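Local atomic coordinates of Lin1840 protein (PDB entry 4ZOC), a protein that probably hydrolyses terminal, non-reducing beta-D-glucosyl residues to release beta-D-glucose, as a family 3 glycoside hydrolase linked to beta-1,2-glucan metabolism. Residues Tyr96-Pro101 against Gly365-Ala370; Ser109-Thr114 against Gly371-Val376. The protein carries 2 engineered substitutions. All blocks are in the same frame, centred on the assembly; numbering follows the deposited sequence.

Interaction 1. Residues Tyr96-Pro101 against Gly365-Ala370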
ATOM      1  N   TYR A  96     -28.802  -6.188 -17.277  1.00  8.67           N
ATOM      2  CA  TYR A  96     -29.251  -5.189 -18.168  1.00  8.32           C
ATOM      3  C   TYR A  96     -30.427  -4.435 -17.574  1.00 10.07           C
ATOM      4  O   TYR A  96     -30.241  -3.405 -16.892  1.00 11.38           O
ATOM      5  CB  TYR A  96     -29.513  -5.741 -19.609  1.00  8.17           C
ATOM      6  CG  TYR A  96     -29.720  -4.635 -20.606  1.00  8.32           C
ATOM      7  CD1 TYR A  96     -28.658  -3.828 -21.020  1.00  9.12           C
ATOM      8  CD2 TYR A  96     -30.946  -4.406 -21.198  1.00  9.84           C
ATOM      9  CE1 TYR A  96     -28.831  -2.807 -21.903  1.00  9.11           C
ATOM     10  CE2 TYR A  96     -31.131  -3.402 -22.102  1.00  8.74           C
ATOM     11  CZ  TYR A  96     -30.061  -2.550 -22.445  1.00 10.17           C
ATOM     12  OH  TYR A  96     -30.231  -1.512 -23.327  1.00  9.34           O
ATOM     13  N   LYS A  97     -31.653  -4.915 -17.822  1.00 11.07           N
ATOM     14  CA  LYS A  97     -32.872  -4.369 -17.168  1.00 10.30           C
ATOM     15  C   LYS A  97     -33.235  -5.160 -15.939  1.00 10.25           C
ATOM     16  O   LYS A  97     -33.653  -4.538 -14.913  1.00 10.63           O
ATOM     17  CB  LYS A  97     -34.079  -4.300 -18.111  1.00 12.91           C
ATOM     18  CG  LYS A  97     -33.833  -3.288 -19.180  1.00 15.88           C
ATOM     19  CD  LYS A  97     -34.366  -1.938 -18.829  1.00 22.06           C
ATOM     20  CE  LYS A  97     -33.928  -0.961 -19.914  1.00 25.77           C
ATOM     21  NZ  LYS A  97     -34.093   0.420 -19.319  1.00 26.31           N
ATOM     22  N   THR A  98     -33.062  -6.490 -15.982  1.00  8.59           N
ATOM     23  CA  THR A  98     -33.132  -7.283 -14.768  1.00  8.77           C
ATOM     24  C   THR A  98     -31.770  -7.214 -14.068  1.00  9.60           C
ATOM     25  O   THR A  98     -30.756  -7.769 -14.597  1.00  9.14           O
ATOM     26  CB  THR A  98     -33.531  -8.758 -15.013  1.00  9.65           C
ATOM     27  OG1 THR A  98     -34.701  -8.805 -15.842  1.00  9.12           O
ATOM     28  CG2 THR A  98     -33.794  -9.472 -13.612  1.00  9.51           C
ATOM     29  N   VAL A  99     -31.707  -6.469 -12.953  1.00  8.26           N
ATOM     30  CA  VAL A  99     -30.426  -6.183 -12.333  1.00  7.17           C
ATOM     31  C   VAL A  99     -30.164  -7.249 -11.274  1.00  7.55           C
ATOM     32  O   VAL A  99     -30.994  -7.526 -10.423  1.00  7.98           O
ATOM     33  CB  VAL A  99     -30.326  -4.771 -11.758  1.00  7.34           C
ATOM     34  CG1 VAL A  99     -28.914  -4.466 -11.209  1.00  8.07           C
ATOM     35  CG2 VAL A  99     -30.734  -3.754 -12.765  1.00  8.82           C
ATOM     36  N   PHE A 100     -29.014  -7.880 -11.412  1.00  8.09           N
ATOM     37  CA  PHE A 100     -28.531  -8.927 -10.544  1.00  7.55           C
ATOM     38  C   PHE A 100     -27.632  -8.298  -9.454  1.00  8.20           C
ATOM     39  O   PHE A 100     -27.291  -7.084  -9.499  1.00  7.71           O
ATOM     40  CB  PHE A 100     -27.756  -9.987 -11.348  1.00  8.22           C
ATOM     41  CG  PHE A 100     -28.634 -10.921 -12.143  1.00  8.12           C
ATOM     42  CD1 PHE A 100     -29.283 -10.469 -13.258  1.00  8.69           C
ATOM     43  CD2 PHE A 100     -28.729 -12.279 -11.829  1.00  7.84           C
ATOM     44  CE1 PHE A 100     -30.090 -11.296 -13.989  1.00  9.00           C
ATOM     45  CE2 PHE A 100     -29.567 -13.077 -12.540  1.00  8.08           C
ATOM     46  CZ  PHE A 100     -30.249 -12.592 -13.622  1.00  6.95           C
ATOM     47  N   PRO A 101     -27.236  -9.123  -8.447  1.00  7.36           N
ATOM     48  CA  PRO A 101     -26.280  -8.578  -7.427  1.00  6.95           C
ATOM     49  C   PRO A 101     -25.033  -8.051  -8.084  1.00  6.93           C
ATOM     50  O   PRO A 101     -24.575  -8.553  -9.162  1.00  5.78           O
ATOM     51  CB  PRO A 101     -26.032  -9.773  -6.489  1.00  7.86           C
ATOM     52  CG  PRO A 101     -27.287 -10.591  -6.622  1.00  8.01           C
ATOM     53  CD  PRO A 101     -27.721 -10.441  -8.065  1.00  7.88           C
ATOM     54  N   GLY A 365     -36.929 -14.190 -11.327  1.00  9.96           N
ATOM     55  CA  GLY A 365     -36.659 -15.347 -10.474  1.00 10.93           C
ATOM     56  C   GLY A 365     -35.179 -15.711 -10.449  1.00 11.21           C
ATOM     57  O   GLY A 365     -34.619 -16.004  -9.393  1.00 11.07           O
ATOM     58  N   LYS A 366     -34.497 -15.611 -11.604  1.00 10.97           N
ATOM     59  CA  LYS A 366     -33.080 -15.879 -11.619  1.00 10.06           C
ATOM     60  C   LYS A 366     -32.286 -14.840 -10.760  1.00  9.34           C
ATOM     61  O   LYS A 366     -31.382 -15.209 -10.015  1.00 10.41           O
ATOM     62  CB  LYS A 366     -32.568 -15.923 -13.023  1.00  9.21           C
ATOM     63  CG  LYS A 366     -33.096 -17.119 -13.766  1.00 10.95           C
ATOM     64  CD  LYS A 366     -32.879 -17.111 -15.273  1.00 11.80           C
ATOM     65  CE  LYS A 366     -33.499 -18.352 -15.878  1.00 14.74           C
ATOM     66  NZ  LYS A 366     -33.476 -18.158 -17.341  1.00 17.64           N
ATOM     67  N   ALA A 367     -32.618 -13.568 -10.913  1.00  8.38           N
ATOM     68  CA  ALA A 367     -32.041 -12.515 -10.090  1.00  9.18           C
ATOM     69  C   ALA A 367     -32.311 -12.650  -8.598  1.00  9.05           C
ATOM     70  O   ALA A 367     -31.410 -12.417  -7.809  1.00 10.65           O
ATOM     71  CB  ALA A 367     -32.428 -11.150 -10.591  1.00 10.46           C
ATOM     72  N   ARG A 368     -33.534 -13.060  -8.203  1.00  9.29           N
ATOM     73  CA  ARG A 368     -33.791 -13.326  -6.814  1.00  9.84           C
ATOM     74  C   ARG A 368     -32.900 -14.460  -6.295  1.00  9.39           C
ATOM     75  O   ARG A 368     -32.271 -14.335  -5.206  1.00 10.23           O
ATOM     76  CB  ARG A 368     -35.235 -13.646  -6.622  1.00 10.81           C
ATOM     77  CG  ARG A 368     -35.788 -13.646  -5.220  1.00 14.16           C
ATOM     78  CD  ARG A 368     -37.281 -13.788  -5.648  1.00 21.14           C
ATOM     79  NE  ARG A 368     -38.007 -14.069  -4.522  1.00 32.01           N
ATOM     80  CZ  ARG A 368     -39.313 -14.044  -4.424  1.00 24.82           C
ATOM     81  NH1 ARG A 368     -40.095 -13.776  -5.453  1.00 23.74           N
ATOM     82  NH2 ARG A 368     -39.788 -14.297  -3.238  1.00 27.46           N
ATOM     83  N   ALA A 369     -32.813 -15.542  -7.067  1.00  8.99           N
ATOM     84  CA  ALA A 369     -32.033 -16.701  -6.706  1.00 11.00           C
ATOM     85  C   ALA A 369     -30.568 -16.272  -6.553  1.00 10.21           C
ATOM     86  O   ALA A 369     -29.916 -16.690  -5.604  1.00 10.68           O
ATOM     87  CB  ALA A 369     -32.147 -17.788  -7.762  1.00  7.96           C
ATOM     88  N   ALA A 370     -30.071 -15.412  -7.463  1.00  9.92           N
ATOM     89  CA  ALA A 370     -28.714 -14.924  -7.363  1.00  9.61           C
ATOM     90  C   ALA A 370     -28.499 -14.144  -6.068  1.00  8.58           C
ATOM     91  O   ALA A 370     -27.455 -14.308  -5.445  1.00  8.98           O
ATOM     92  CB  ALA A 370     -28.291 -14.070  -8.547  1.00  9.01           C
TER

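Interaction 2. Residues Ser109-Thr114 against Gly371-Val376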
ATOM      1  N   SER A 109     -21.263 -15.581  -3.587  1.00  7.35           N
ATOM      2  CA  SER A 109     -21.993 -16.785  -3.923  1.00  7.13           C
ATOM      3  C   SER A 109     -21.118 -18.010  -3.972  1.00  7.41           C
ATOM      4  O   SER A 109     -21.631 -19.067  -3.693  1.00  7.91           O
ATOM      5  CB  SER A 109     -22.762 -16.709  -5.250  1.00  8.33           C
ATOM      6  OG  SER A 109     -21.909 -16.909  -6.366  1.00  8.25           O
ATOM      7  N   PHE A 110     -19.831 -17.871  -4.287  1.00  7.27           N
ATOM      8  CA  PHE A 110     -18.934 -19.041  -4.549  1.00  8.19           C
ATOM      9  C   PHE A 110     -19.612 -20.038  -5.478  1.00 11.50           C
ATOM     10  O   PHE A 110     -19.400 -21.280  -5.370  1.00 10.55           O
ATOM     11  CB  PHE A 110     -18.490 -19.645  -3.208  1.00  7.56           C
ATOM     12  CG  PHE A 110     -17.338 -18.936  -2.585  1.00  8.14           C
ATOM     13  CD1 PHE A 110     -17.541 -17.706  -1.908  1.00  7.92           C
ATOM     14  CD2 PHE A 110     -16.078 -19.546  -2.536  1.00  8.00           C
ATOM     15  CE1 PHE A 110     -16.536 -17.051  -1.260  1.00  6.95           C
ATOM     16  CE2 PHE A 110     -15.044 -18.889  -1.869  1.00  8.44           C
ATOM     17  CZ  PHE A 110     -15.305 -17.650  -1.238  1.00  8.27           C
ATOM     18  N   ASP A 111     -20.457 -19.505  -6.399  1.00 10.15           N
ATOM     19  CA  ASP A 111     -21.286 -20.343  -7.237  1.00 13.67           C
ATOM     20  C   ASP A 111     -21.188 -20.027  -8.727  1.00 11.17           C
ATOM     21  O   ASP A 111     -21.761 -19.060  -9.212  1.00 10.82           O
ATOM     22  CB  ASP A 111     -22.744 -20.355  -6.732  1.00 14.99           C
ATOM     23  CG  ASP A 111     -23.536 -21.468  -7.363  1.00 16.46           C
ATOM     24  OD1 ASP A 111     -23.209 -22.657  -7.095  1.00 18.27           O
ATOM     25  OD2 ASP A 111     -24.409 -21.164  -8.202  1.00 12.11           O
ATOM     26  N   ARG A 112     -20.420 -20.861  -9.436  1.00 10.53           N
ATOM     27  CA  ARG A 112     -20.106 -20.661 -10.837  1.00  9.23           C
ATOM     28  C   ARG A 112     -21.416 -20.564 -11.641  1.00  8.17           C
ATOM     29  O   ARG A 112     -21.549 -19.696 -12.492  1.00  9.97           O
ATOM     30  CB  ARG A 112     -19.188 -21.744 -11.400  1.00  8.06           C
ATOM     31  CG  ARG A 112     -17.787 -21.772 -10.819  1.00  9.90           C
ATOM     32  CD  ARG A 112     -17.174 -23.122 -11.182  1.00 10.33           C
ATOM     33  NE  ARG A 112     -15.791 -23.325 -10.748  1.00  9.54           N
ATOM     34  CZ  ARG A 112     -15.467 -23.871  -9.557  1.00  9.07           C
ATOM     35  NH1 ARG A 112     -16.404 -24.212  -8.689  1.00 10.51           N
ATOM     36  NH2 ARG A 112     -14.198 -24.092  -9.250  1.00 12.38           N
ATOM     37  N   GLU A 113     -22.379 -21.446 -11.389  1.00 10.81           N
ATOM     38  CA  GLU A 113     -23.608 -21.497 -12.225  1.00  9.48           C
ATOM     39  C   GLU A 113     -24.452 -20.202 -11.995  1.00  8.30           C
ATOM     40  O   GLU A 113     -24.982 -19.671 -12.941  1.00  7.96           O
ATOM     41  CB  GLU A 113     -24.385 -22.769 -11.968  1.00 10.66           C
ATOM     42  CG  GLU A 113     -25.717 -22.896 -12.746  1.00 11.59           C
ATOM     43  CD  GLU A 113     -25.597 -22.972 -14.203  1.00 11.78           C
ATOM     44  OE1 GLU A 113     -24.458 -22.991 -14.774  1.00 14.55           O
ATOM     45  OE2 GLU A 113     -26.688 -22.985 -14.813  1.00 15.35           O
ATOM     46  N   THR A 114     -24.505 -19.663 -10.770  1.00  9.48           N
ATOM     47  CA  THR A 114     -25.134 -18.385 -10.536  1.00  8.94           C
ATOM     48  C   THR A 114     -24.561 -17.297 -11.437  1.00  8.25           C
ATOM     49  O   THR A 114     -25.289 -16.512 -11.996  1.00  8.71           O
ATOM     50  CB  THR A 114     -25.069 -17.972  -9.052  1.00  9.64           C
ATOM     51  OG1 THR A 114     -25.832 -18.878  -8.258  1.00 12.70           O
ATOM     52  CG2 THR A 114     -25.494 -16.526  -8.729  1.00  9.74           C
ATOM     53  N   GLY A 371     -29.449 -13.265  -5.744  1.00  8.65           N
ATOM     54  CA  GLY A 371     -29.409 -12.482  -4.502  1.00  9.43           C
ATOM     55  C   GLY A 371     -29.387 -13.368  -3.261  1.00 10.23           C
ATOM     56  O   GLY A 371     -28.596 -13.082  -2.336  1.00  9.22           O
ATOM     57  N   VAL A 372     -30.228 -14.416  -3.202  1.00 10.35           N
ATOM     58  CA  VAL A 372     -30.194 -15.294  -2.032  1.00 12.19           C
ATOM     59  C   VAL A 372     -28.928 -16.158  -1.995  1.00 10.41           C
ATOM     60  O   VAL A 372     -28.546 -16.700  -0.928  1.00 11.42           O
ATOM     61  CB  VAL A 372     -31.500 -16.093  -1.809  1.00 15.28           C
ATOM     62  CG1 VAL A 372     -32.691 -15.139  -1.782  1.00 13.67           C
ATOM     63  CG2 VAL A 372     -31.750 -17.103  -2.836  1.00 13.73           C
ATOM     64  N   GLU A 373     -28.285 -16.373  -3.149  1.00 11.43           N
ATOM     65  CA  GLU A 373     -26.968 -17.108  -3.144  1.00 12.58           C
ATOM     66  C   GLU A 373     -25.783 -16.268  -2.651  1.00 10.23           C
ATOM     67  O   GLU A 373     -24.806 -16.813  -2.140  1.00  9.31           O
ATOM     68  CB  GLU A 373     -26.564 -17.604  -4.558  1.00 12.48           C
ATOM     69  CG  GLU A 373     -27.507 -18.664  -5.117  1.00 14.36           C
ATOM     70  CD  GLU A 373     -27.346 -19.995  -4.452  1.00 19.58           C
ATOM     71  OE1 GLU A 373     -26.210 -20.344  -4.054  1.00 18.44           O
ATOM     72  OE2 GLU A 373     -28.380 -20.661  -4.290  1.00 23.75           O
ATOM     73  N   SER A 374     -25.897 -14.967  -2.785  1.00  9.22           N
ATOM     74  CA  SER A 374     -24.793 -14.000  -2.676  1.00  9.02           C
ATOM     75  C   SER A 374     -24.728 -13.242  -1.333  1.00  8.74           C
ATOM     76  O   SER A 374     -23.668 -12.751  -0.930  1.00 10.85           O
ATOM     77  CB  SER A 374     -24.956 -12.959  -3.766  1.00  8.97           C
ATOM     78  OG  SER A 374     -24.819 -13.544  -5.024  1.00  9.82           O
ATOM     79  N   ALA A 375     -25.842 -13.168  -0.646  1.00  8.49           N
ATOM     80  CA  ALA A 375     -25.882 -12.504   0.679  1.00  7.69           C
ATOM     81  C   ALA A 375     -25.052 -13.317   1.676  1.00  7.74           C
ATOM     82  O   ALA A 375     -24.953 -14.569   1.548  1.00  7.19           O
ATOM     83  CB  ALA A 375     -27.283 -12.363   1.180  1.00  7.04           C
ATOM     84  N   VAL A 376     -24.534 -12.640   2.701  1.00  7.86           N
ATOM     85  CA  VAL A 376     -23.637 -13.297   3.671  1.00  7.55           C
ATOM     86  C   VAL A 376     -24.129 -13.003   5.059  1.00  7.98           C
ATOM     87  O   VAL A 376     -24.265 -11.870   5.484  1.00  6.95           O
ATOM     88  CB  VAL A 376     -22.167 -12.872   3.576  1.00  7.85           C
ATOM     89  CG1 VAL A 376     -21.329 -13.676   4.568  1.00  9.61           C
ATOM     90  CG2 VAL A 376     -21.660 -13.003   2.159  1.00  8.06           C
TER
HETATM   91  O   HOH W   1     -25.819 -23.369  -5.163  1.00 26.65           O

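Interaction 1. Residues Tyr96-Pro101 against Gly365-Ala370
The methyl group of A367 sits over the centre of the F100 ring: CB of A367 lies 3.8 Å from the ring centroid and only 4° off the ring normal, a CH-pi contact with the methyl squarely on one face. The ring slides under the helix backbone as well, with CE2 of F100 3.5 Å from A367 N. Its rim meets the next helical turn, where A370 CB approaches CD2 of F100 at 3.8 Å, close to the ring plane. P101 extends the apolar patch, its CD being 3.7 Å from A370 CB. CG2 of T98 touches the same A367 methyl at 3.7 Å, roughly at right angles to the ring's approach. T98 holds CG2 anti to its own backbone N and OG1 beside it (chi1 -50°), a rotation that gives the methyl to the helix while the hydroxyl bonds to E125. No hydrogen bond crosses the contact, and the loop is fixed from elsewhere: V99 N bonds to T530 OG1 and F100 O to H94 ND1. In the fold, the loop that follows barrel strand 87-90 and leads into helix 103-108 packs on helix 361-374, and helix 112-128 borders both, M118 touching F100 and V121 touching K366.

Interaction 2. Residues Ser109-Thr114 against Gly371-Val376
S109 and S374 bring their backbones within 4.1 Å, CA to CA, where the end of helix 361-374 meets the turn leading into helix 112-128, and CA of S109 makes a CA-H...O contact of 3.3 Å with the carbonyl O of E373. Around it the serine side chains add plain packing, with CB of S109 3.8 Å from OG of S374; the hydroxyl of S374 itself bonds back to A370 O. T114 and E373 cross obliquely, OG1 of T114 resting 3.6 Å from CG of E373. The glutamate chain bends at its second torsion (chi2 -73°), and its carboxylate ends near that of D111, OE1 of E373 lying 4.6 Å from OD2 of D111. A water donates to OE1 of E373 and, weakly, to OD1 of D111. The two carboxylates would probably repel, but salt bridges from E373 to K639 and K665 should offset its charge. D111 is held firmly: OD2 accepts from T114 N and, at 2.7 Å, from T114 OG1, the two donors arriving from opposite faces of the carboxylate plane. OG of S109, which is also hydrogen-bonded to L106 O, accepts from D111 N, closing an ST turn. An ST turn running into an Asp N-cap is thus set against a helix C-terminus, at a place where the barrel domain, the C-terminal domain and, through both lysines, the fibronectin type III-like domain come together.

Interactions 1 and 2 have centres about 11 Å apart and share helix 361-374, which supplies 365-370 and, in its last turn, residues 371-374. Their partners follow in the same order along the chain, 96-101 before helix 103-108 and 109-114 just after it, so the segments alternate in sequence. The contacts touch directly: P101 CG lies 3.5 Å from G371 CA, and A370 CB lies 3.7 Å from T114 CG2. Together they form a continuous, largely buried seam along which the barrel domain lies against the helix leading into strand 376-380, an outermost strand of the six-stranded mixed sheet. Both lie away from the glucose-binding residues and the magnesium site.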